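Local coordinates for uncharacterized protein (Streptococcus mutans, PDB 3L7Y) that probably acts as a magnesium-dependent phosphatase of the haloacid dehalogenase-like hydrolase family, with a magnesium ion bound, at residues Gly226-Trp231 and Asp256-Lys261; Phe250-Asn255 and Met269-Lys274; Ala263-Ala268 and Ala280-Lys285. One frame throughout, in Å; residues are numbered along the deposited sequence.

Overall arrangement
All three contacts lie in the domain built on the mixed sheet that contains strands 39-42, 247-251, 265-268 and 282-283 as consecutive parallel neighbours. Contact 1 joins the starts of helices 229-239 and 257-262; its centre is about 13 Å from that of contact 2 and about 14 Å from that of contact 3. Contacts 2 and 3 are closer, about 10 Å between centres, and both involve this sheet. Along the chain, the segments of contact 2 alternate with those of each of the others, whereas contact 1 closes before contact 3 opens. Contact 2 holds the magnesium ligand Asp252, contact 1 lies beside it with Lys229 bound to the ligand Asp43, and contact 3 forms the sheet edge.

Contact 1. Residues Gly226-Trp231 and Asp256-Lys261; sequences GLHKGW and DIEMLK
Lys229 and Asp256 form the charged half of this contact, and His228 and Glu258 the stacked half. In the salt bridge, Lys229 NZ donates to Asp256 OD1 at 2.7 Å. The nitrogen arrives on the syn side of that oxygen, 23° out of the carboxylate plane. Beyond CG the lysine chain is fully extended, which carries the ammonium group from the first turn of helix 229-239 across to the residue just before helix 257-262. The same ammonium is gripped by Asp43 OD1 and the carbonyl O of Ala77, while Asp256 OD2 accepts the backbone N-H groups of Asp252 and Gly253.

The stacked half is a CH-pi contact. Glu258 CG stands 3.6 Å from the centroid of the His228 ring, only 5° off its normal, and Glu258 CB approaches His228 ND1 at 3.5 Å. A bend at chi2 folds the glutamate over the imidazole, leaving carboxylate and ring planes 9° apart. Gly226 O lies over the opposite face, nearer the rim.

The backbones also come close. Gly230 CA is 3.8 Å from Met259 N. Beside it, Lys229 CB meets Met259 CB at 4.0 Å.

Both carboxylate oxygens of Asp256 are thus engaged, one by an ammonium and the other by two amides. The chemistry is consistent with a second-shell role: Lys229 links Asp256 to the magnesium ligand Asp43, and Asp256 in turn holds the backbone of the ligand Asp252. The positive charge probably offsets part of the negative charge gathered round the ion.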
loop_
_atom_site.group_PDB
_atom_site.type_symbol
_atom_site.label_atom_id
_atom_site.label_comp_id
_atom_site.label_asym_id
_atom_site.label_seq_id
_atom_site.Cartn_x
_atom_site.Cartn_y
_atom_site.Cartn_z
ATOM N N GLY A 226 7.044 -10.183 -5.441
ATOM C CA GLY A 226 8.166 -9.292 -5.669
ATOM C C GLY A 226 7.789 -7.840 -5.891
ATOM O O GLY A 226 8.644 -6.957 -5.806
ATOM N N LEU A 227 6.521 -7.573 -6.184
ATOM C CA LEU A 227 6.103 -6.192 -6.443
ATOM C C LEU A 227 5.621 -5.496 -5.165
ATOM O O LEU A 227 4.451 -5.105 -5.048
ATOM C CB LEU A 227 5.032 -6.127 -7.543
ATOM C CG LEU A 227 5.570 -5.900 -8.963
ATOM C CD1 LEU A 227 6.908 -6.606 -9.191
ATOM C CD2 LEU A 227 4.525 -6.285 -10.015
ATOM N N HIS A 228 6.540 -5.347 -4.211
ATOM C CA HIS A 228 6.226 -4.735 -2.929
ATOM C C HIS A 228 6.755 -3.294 -2.879
ATOM O O HIS A 228 7.384 -2.829 -3.820
ATOM C CB HIS A 228 6.786 -5.589 -1.792
ATOM C CG HIS A 228 8.192 -6.048 -2.018
ATOM N ND1 HIS A 228 9.253 -5.174 -2.096
ATOM C CD2 HIS A 228 8.715 -7.291 -2.185
ATOM C CE1 HIS A 228 10.369 -5.855 -2.298
ATOM N NE2 HIS A 228 10.068 -7.140 -2.358
ATOM N N LYS A 229 6.489 -2.578 -1.795
ATOM C CA LYS A 229 6.804 -1.155 -1.771
ATOM C C LYS A 229 8.320 -0.906 -1.851
ATOM O O LYS A 229 8.758 0.137 -2.352
ATOM C CB LYS A 229 6.225 -0.494 -0.522
ATOM C CG LYS A 229 4.718 -0.552 -0.385
ATOM C CD LYS A 229 4.280 0.190 0.888
ATOM C CE LYS A 229 2.826 -0.110 1.268
ATOM N NZ LYS A 229 2.397 0.682 2.445
ATOM N N GLY A 230 9.109 -1.857 -1.345
ATOM C CA GLY A 230 10.555 -1.801 -1.473
ATOM C C GLY A 230 10.956 -1.840 -2.937
ATOM O O GLY A 230 11.781 -1.051 -3.388
ATOM N N TRP A 231 10.406 -2.789 -3.689
ATOM C CA TRP A 231 10.596 -2.870 -5.134
ATOM C C TRP A 231 10.165 -1.567 -5.837
ATOM O O TRP A 231 10.834 -1.081 -6.670
ATOM C CB TRP A 231 9.879 -4.079 -5.733
ATOM C CG TRP A 231 9.982 -4.173 -7.198
ATOM C CD1 TRP A 231 10.920 -4.825 -7.918
ATOM C CD2 TRP A 231 9.133 -3.562 -8.141
ATOM N NE1 TRP A 231 10.702 -4.673 -9.234
ATOM C CE2 TRP A 231 9.607 -3.891 -9.402
ATOM C CE3 TRP A 231 8.007 -2.775 -8.047
ATOM C CZ2 TRP A 231 8.995 -3.439 -10.553
ATOM C CZ3 TRP A 231 7.415 -2.359 -9.168
ATOM C CH2 TRP A 231 7.894 -2.700 -10.403
ATOM N N ASP A 256 5.040 -2.690 4.816
ATOM C CA ASP A 256 6.036 -1.617 4.778
ATOM C C ASP A 256 7.459 -2.124 5.034
ATOM O O ASP A 256 8.417 -1.348 4.987
ATOM C CB ASP A 256 5.730 -0.546 5.836
ATOM C CG ASP A 256 4.443 0.193 5.575
ATOM O OD1 ASP A 256 4.184 0.557 4.406
ATOM O OD2 ASP A 256 3.689 0.418 6.544
ATOM N N ILE A 257 7.614 -3.408 5.337
ATOM C CA ILE A 257 8.913 -3.887 5.823
ATOM C C ILE A 257 10.033 -3.856 4.777
ATOM O O ILE A 257 11.164 -3.482 5.104
ATOM C CB ILE A 257 8.821 -5.275 6.493
ATOM C CG1 ILE A 257 8.128 -5.187 7.850
ATOM C CG2 ILE A 257 10.207 -5.869 6.717
ATOM C CD1 ILE A 257 7.772 -6.581 8.436
ATOM N N GLU A 258 9.752 -4.249 3.534
ATOM C CA GLU A 258 10.800 -4.170 2.504
ATOM C C GLU A 258 11.196 -2.704 2.257
ATOM O O GLU A 258 12.363 -2.380 2.008
ATOM C CB GLU A 258 10.357 -4.833 1.189
ATOM C CG GLU A 258 9.959 -6.316 1.325
ATOM C CD GLU A 258 8.510 -6.521 1.749
ATOM O OE1 GLU A 258 7.804 -5.522 2.012
ATOM O OE2 GLU A 258 8.067 -7.690 1.817
ATOM N N MET A 259 10.217 -1.812 2.316
ATOM C CA MET A 259 10.504 -0.395 2.096
ATOM C C MET A 259 11.381 0.166 3.203
ATOM O O MET A 259 12.317 0.917 2.941
ATOM C CB MET A 259 9.209 0.417 2.027
ATOM C CG MET A 259 9.422 1.939 1.984
ATOM S SD MET A 259 7.878 2.827 1.634
ATOM C CE MET A 259 7.049 2.739 3.222
ATOM N N LEU A 260 11.040 -0.176 4.442
ATOM C CA LEU A 260 11.782 0.271 5.604
ATOM C C LEU A 260 13.219 -0.262 5.598
ATOM O O LEU A 260 14.174 0.492 5.828
ATOM C CB LEU A 260 11.054 -0.159 6.880
ATOM C CG LEU A 260 10.224 0.852 7.684
ATOM C CD1 LEU A 260 10.043 2.199 6.977
ATOM C CD2 LEU A 260 8.886 0.239 8.134
ATOM N N LYS A 261 13.376 -1.556 5.332
ATOM C CA LYS A 261 14.715 -2.131 5.262
ATOM C C LYS A 261 15.539 -1.457 4.170
ATOM O O LYS A 261 16.753 -1.301 4.299
ATOM C CB LYS A 261 14.641 -3.638 5.037
ATOM C CG LYS A 261 14.152 -4.399 6.265
ATOM C CD LYS A 261 13.990 -5.893 5.995
#

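Contact 2. Residues Phe250-Asn255 and Met269-Lys274; sequences FGDGGN and MANAPK. With MG (magnesium ion), chain B.
Asp252 carries its CG between the backbone N and the carbonyl carbon (chi1 81°), and Asn271 does likewise. This brings the carboxylate and amide near each other with planes 57° apart. They meet through water 1, which donates to Asp252 OD1 at 2.7 Å and accepts from Asn271 ND2 at 2.9 Å. Asp252 OD2 binds the magnesium ion at 2.4 Å. Water 2, a ligand of the ion, donates to Asp252 OD1, and water 3, another ligand, donates to Asn255 OD1. Waters 4 and 5, Asp43 OD2 and Asp45 O complete the seven ligands. Asn271 is itself fixed by Asn287 N and Gly46 O.

The backbones join where Met269 N donates to Gly251 O at 3.1 Å, with an N-H...O angle of 164°. Further along the chain Ala272 CB packs on Asp252 CA at 3.6 Å, and Pro273 CD approaches Asp252 O. Met269 opens a type I beta turn closed by Ala272 N to Met269 O.

In the fold, the metal-binding loop leaves the end of strand 247-251, while the turn leaves strand 265-268, its parallel neighbour, and leads into helix 274-279. Phe250 and Met269 both pack against helices 44-48 and 291-301.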
loop_
_atom_site.group_PDB
_atom_site.type_symbol
_atom_site.label_atom_id
_atom_site.label_comp_id
_atom_site.label_asym_id
_atom_site.label_seq_id
_atom_site.Cartn_x
_atom_site.Cartn_y
_atom_site.Cartn_z
ATOM N N PHE A 250 8.560 6.127 5.779
ATOM C CA PHE A 250 7.737 5.917 6.973
ATOM C C PHE A 250 6.746 4.769 6.781
ATOM O O PHE A 250 6.148 4.665 5.734
ATOM C CB PHE A 250 6.921 7.179 7.280
ATOM C CG PHE A 250 7.760 8.410 7.501
ATOM C CD1 PHE A 250 8.171 9.176 6.425
ATOM C CD2 PHE A 250 8.123 8.792 8.785
ATOM C CE1 PHE A 250 8.936 10.308 6.605
ATOM C CE2 PHE A 250 8.893 9.933 8.993
ATOM C CZ PHE A 250 9.307 10.690 7.901
ATOM N N GLY A 251 6.547 3.937 7.800
ATOM C CA GLY A 251 5.585 2.850 7.710
ATOM C C GLY A 251 5.113 2.414 9.085
ATOM O O GLY A 251 5.705 2.800 10.106
ATOM N N ASP A 252 4.039 1.626 9.116
ATOM C CA ASP A 252 3.529 1.075 10.362
ATOM C C ASP A 252 3.081 -0.371 10.194
ATOM O O ASP A 252 2.566 -0.959 11.139
ATOM C CB ASP A 252 2.362 1.902 10.916
ATOM C CG ASP A 252 1.031 1.561 10.250
ATOM O OD1 ASP A 252 -0.016 1.585 10.931
ATOM O OD2 ASP A 252 1.032 1.270 9.039
ATOM N N GLY A 253 3.292 -0.951 9.012
ATOM C CA GLY A 253 2.720 -2.259 8.713
ATOM C C GLY A 253 3.623 -3.299 8.062
ATOM O O GLY A 253 4.680 -2.977 7.536
ATOM N N GLY A 254 3.185 -4.559 8.075
ATOM C CA GLY A 254 3.965 -5.634 7.489
ATOM C C GLY A 254 4.339 -5.346 6.043
ATOM O O GLY A 254 5.481 -5.579 5.624
ATOM N N ASN A 255 3.385 -4.812 5.282
ATOM C CA ASN A 255 3.624 -4.470 3.886
ATOM C C ASN A 255 4.564 -3.257 3.705
ATOM O O ASN A 255 4.852 -2.855 2.569
ATOM C CB ASN A 255 2.295 -4.232 3.144
ATOM C CG ASN A 255 1.467 -3.106 3.755
ATOM O OD1 ASN A 255 1.652 -2.744 4.912
ATOM N ND2 ASN A 255 0.534 -2.559 2.972
ATOM N N MET A 269 6.496 4.218 12.778
ATOM C CA MET A 269 5.642 5.046 13.615
ATOM C C MET A 269 5.624 4.492 15.037
ATOM O O MET A 269 5.744 3.281 15.237
ATOM C CB MET A 269 4.221 5.108 13.041
ATOM C CG MET A 269 4.160 5.527 11.576
ATOM S SD MET A 269 4.943 7.134 11.297
ATOM C CE MET A 269 3.864 8.226 12.235
ATOM N N ALA A 270 5.494 5.375 16.024
ATOM C CA ALA A 270 5.390 4.941 17.420
ATOM C C ALA A 270 4.300 3.883 17.610
ATOM O O ALA A 270 4.401 3.050 18.515
ATOM C CB ALA A 270 5.136 6.129 18.347
ATOM N N ASN A 271 3.263 3.933 16.771
ATOM C CA ASN A 271 2.136 2.986 16.863
ATOM C C ASN A 271 2.327 1.665 16.125
ATOM O O ASN A 271 1.476 0.790 16.193
ATOM C CB ASN A 271 0.822 3.637 16.400
ATOM C CG ASN A 271 0.960 4.347 15.075
ATOM O OD1 ASN A 271 1.552 5.423 15.003
ATOM N ND2 ASN A 271 0.421 3.747 14.009
ATOM N N ALA A 272 3.439 1.514 15.418
ATOM C CA ALA A 272 3.689 0.282 14.686
ATOM C C ALA A 272 3.985 -0.865 15.652
ATOM O O ALA A 272 4.373 -0.624 16.791
ATOM C CB ALA A 272 4.834 0.476 13.687
ATOM N N PRO A 273 3.774 -2.113 15.205
ATOM C CA PRO A 273 4.052 -3.306 16.011
ATOM C C PRO A 273 5.534 -3.594 16.030
ATOM O O PRO A 273 6.256 -3.119 15.150
ATOM C CB PRO A 273 3.355 -4.443 15.247
ATOM C CG PRO A 273 2.722 -3.815 14.023
ATOM C CD PRO A 273 3.280 -2.446 13.858
ATOM N N LYS A 274 5.964 -4.396 17.001
ATOM C CA LYS A 274 7.376 -4.687 17.213
ATOM C C LYS A 274 8.132 -5.093 15.957
ATOM O O LYS A 274 9.246 -4.625 15.722
ATOM C CB LYS A 274 7.539 -5.773 18.284
ATOM C CG LYS A 274 6.718 -5.520 19.536
ATOM C CD LYS A 274 6.798 -4.062 19.976
ATOM C CE LYS A 274 8.072 -3.772 20.755
ATOM N NZ LYS A 274 8.041 -4.358 22.132
HETATM MG MG MG B . -0.458 1.093 7.229
HETATM O O HOH W 1 -0.925 1.285 13.437
HETATM O O HOH W 2 -1.754 0.400 9.224
HETATM O O HOH W 3 1.069 -0.356 5.955
HETATM O O HOH W 4 -1.437 -1.198 7.199
HETATM O O HOH W 5 -1.848 1.073 5.067
#

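Contact 3. Residues Ala263-Ala268 and Ala280-Lys285; sequences AKYSYA and ANYQAK
Tyr267 and Tyr282 project from the same face of the sheet with their ring planes 21° apart and centroids 5.0 Å apart, but offset enough that little of one face lies over the other. Instead, Tyr282 CB sits over one face of the Tyr267 ring, 3.4 Å from its CE1, while Tyr267 OH lies above the rim of the Tyr282 ring. In both residues CG lies opposite the carbonyl carbon about the CA-CB bond (chi1 -73° and -55°), giving the two side chains a similar start from their strands. Tyr265 runs beside Tyr282 in the same direction, its CD1 4.1 Å from Tyr282 CE1, and Tyr282 OH meets it at the ring edge. The face bearing Ala268 and Gln283 is lined differently: Ala280 CB touches Ala268 CB at 3.6 Å.

The backbones confirm a parallel register, Tyr267 opposite Tyr282 and Ala268 opposite Gln283. Tyr282 N donates to Ser266 O at 2.9 Å, Ala268 N to Tyr282 O at 3.0 Å, and Ala284 N to Ala268 O at 2.9 Å. Just before the pairing, Asn281 N donates to Ser266 OG and more weakly to Ser266 O.

Tyr267 also meets the ring of Phe250 on strand 247-251, and Val295 of helix 291-301 touches Tyr267 and Ala284. With helix 274-279 connecting the two strands, this is a beta-alpha-beta unit, which ends the parallel part of the Rossmann-like sheet of haloacid dehalogenase-type hydrolases.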
loop_
_atom_site.group_PDB
_atom_site.type_symbol
_atom_site.label_atom_id
_atom_site.label_comp_id
_atom_site.label_asym_id
_atom_site.label_seq_id
_atom_site.Cartn_x
_atom_site.Cartn_y
_atom_site.Cartn_z
ATOM N N ALA A 263 15.273 1.771 2.969
ATOM C CA ALA A 263 15.597 3.177 3.195
ATOM C C ALA A 263 16.670 3.315 4.269
ATOM O O ALA A 263 16.560 2.721 5.337
ATOM C CB ALA A 263 14.347 3.943 3.610
ATOM N N LYS A 264 17.701 4.107 3.996
ATOM C CA LYS A 264 18.657 4.422 5.045
ATOM C C LYS A 264 17.947 5.191 6.161
ATOM O O LYS A 264 18.153 4.894 7.344
ATOM C CB LYS A 264 19.850 5.207 4.504
ATOM C CG LYS A 264 20.824 5.650 5.616
ATOM C CD LYS A 264 21.969 6.492 5.069
ATOM C CE LYS A 264 23.123 6.552 6.075
ATOM N NZ LYS A 264 24.356 7.132 5.481
ATOM N N TYR A 265 17.111 6.171 5.797
ATOM C CA TYR A 265 16.365 6.931 6.814
ATOM C C TYR A 265 14.941 6.392 7.019
ATOM O O TYR A 265 13.926 7.023 6.651
ATOM C CB TYR A 265 16.409 8.435 6.535
ATOM C CG TYR A 265 17.824 8.921 6.326
ATOM C CD1 TYR A 265 18.690 9.104 7.410
ATOM C CD2 TYR A 265 18.318 9.150 5.049
ATOM C CE1 TYR A 265 20.009 9.531 7.219
ATOM C CE2 TYR A 265 19.630 9.564 4.852
ATOM C CZ TYR A 265 20.465 9.757 5.935
ATOM O OH TYR A 265 21.758 10.173 5.723
ATOM N N SER A 266 14.887 5.209 7.625
ATOM C CA SER A 266 13.649 4.456 7.773
ATOM C C SER A 266 13.031 4.697 9.142
ATOM O O SER A 266 13.694 4.523 10.194
ATOM C CB SER A 266 13.925 2.970 7.572
ATOM O OG SER A 266 15.120 2.604 8.236
ATOM N N TYR A 267 11.763 5.106 9.117
ATOM C CA TYR A 267 11.033 5.486 10.322
ATOM C C TYR A 267 9.832 4.574 10.546
ATOM O O TYR A 267 8.938 4.535 9.707
ATOM C CB TYR A 267 10.548 6.947 10.217
ATOM C CG TYR A 267 11.652 7.970 10.353
ATOM C CD1 TYR A 267 11.961 8.529 11.591
ATOM C CD2 TYR A 267 12.412 8.340 9.257
ATOM C CE1 TYR A 267 12.998 9.464 11.724
ATOM C CE2 TYR A 267 13.441 9.265 9.374
ATOM C CZ TYR A 267 13.731 9.820 10.608
ATOM O OH TYR A 267 14.752 10.735 10.717
ATOM N N ALA A 268 9.813 3.845 11.665
ATOM C CA ALA A 268 8.590 3.186 12.114
ATOM C C ALA A 268 7.804 4.138 12.996
ATOM O O ALA A 268 8.373 4.792 13.866
ATOM C CB ALA A 268 8.910 1.904 12.884
ATOM N N ALA A 280 12.967 -0.831 11.076
ATOM C CA ALA A 280 13.321 0.594 10.965
ATOM C C ALA A 280 14.576 0.962 11.751
ATOM O O ALA A 280 14.891 0.337 12.747
ATOM C CB ALA A 280 12.160 1.482 11.425
ATOM N N ASN A 281 15.248 2.022 11.315
ATOM C CA ASN A 281 16.399 2.565 12.026
ATOM C C ASN A 281 16.009 3.623 13.058
ATOM O O ASN A 281 16.688 3.802 14.062
ATOM C CB ASN A 281 17.391 3.168 11.024
ATOM C CG ASN A 281 18.070 2.113 10.164
ATOM O OD1 ASN A 281 18.575 2.406 9.076
ATOM N ND2 ASN A 281 18.095 0.877 10.655
ATOM N N TYR A 282 14.919 4.332 12.798
ATOM C CA TYR A 282 14.463 5.402 13.673
ATOM C C TYR A 282 12.993 5.200 14.037
ATOM O O TYR A 282 12.252 4.532 13.310
ATOM C CB TYR A 282 14.617 6.762 12.983
ATOM C CG TYR A 282 16.008 7.101 12.461
ATOM C CD1 TYR A 282 16.428 6.662 11.210
ATOM C CD2 TYR A 282 16.882 7.885 13.201
ATOM C CE1 TYR A 282 17.692 6.974 10.721
ATOM C CE2 TYR A 282 18.145 8.207 12.714
ATOM C CZ TYR A 282 18.537 7.748 11.467
ATOM O OH TYR A 282 19.782 8.047 10.957
ATOM N N GLN A 283 12.566 5.782 15.152
ATOM C CA GLN A 283 11.151 5.757 15.529
ATOM C C GLN A 283 10.569 7.173 15.470
ATOM O O GLN A 283 11.196 8.136 15.931
ATOM C CB GLN A 283 10.964 5.117 16.909
ATOM C CG GLN A 283 9.540 5.063 17.423
ATOM C CD GLN A 283 9.386 4.110 18.602
ATOM O OE1 GLN A 283 8.283 3.855 19.071
ATOM N NE2 GLN A 283 10.500 3.575 19.074
ATOM N N ALA A 284 9.393 7.304 14.855
ATOM C CA ALA A 284 8.680 8.577 14.823
ATOM C C ALA A 284 7.633 8.620 15.938
ATOM O O ALA A 284 7.353 7.602 16.568
ATOM C CB ALA A 284 8.011 8.769 13.461
ATOM N N LYS A 285 7.036 9.783 16.170
ATOM C CA LYS A 285 5.821 9.819 16.983
ATOM C C LYS A 285 4.717 9.035 16.295
ATOM O O LYS A 285 4.926 8.490 15.221
ATOM C CB LYS A 285 5.364 11.247 17.267
ATOM C CG LYS A 285 5.973 11.794 18.531
ATOM C CD LYS A 285 7.331 12.381 18.273
ATOM C CE LYS A 285 7.250 13.889 18.351
ATOM N NZ LYS A 285 5.909 14.314 17.899
#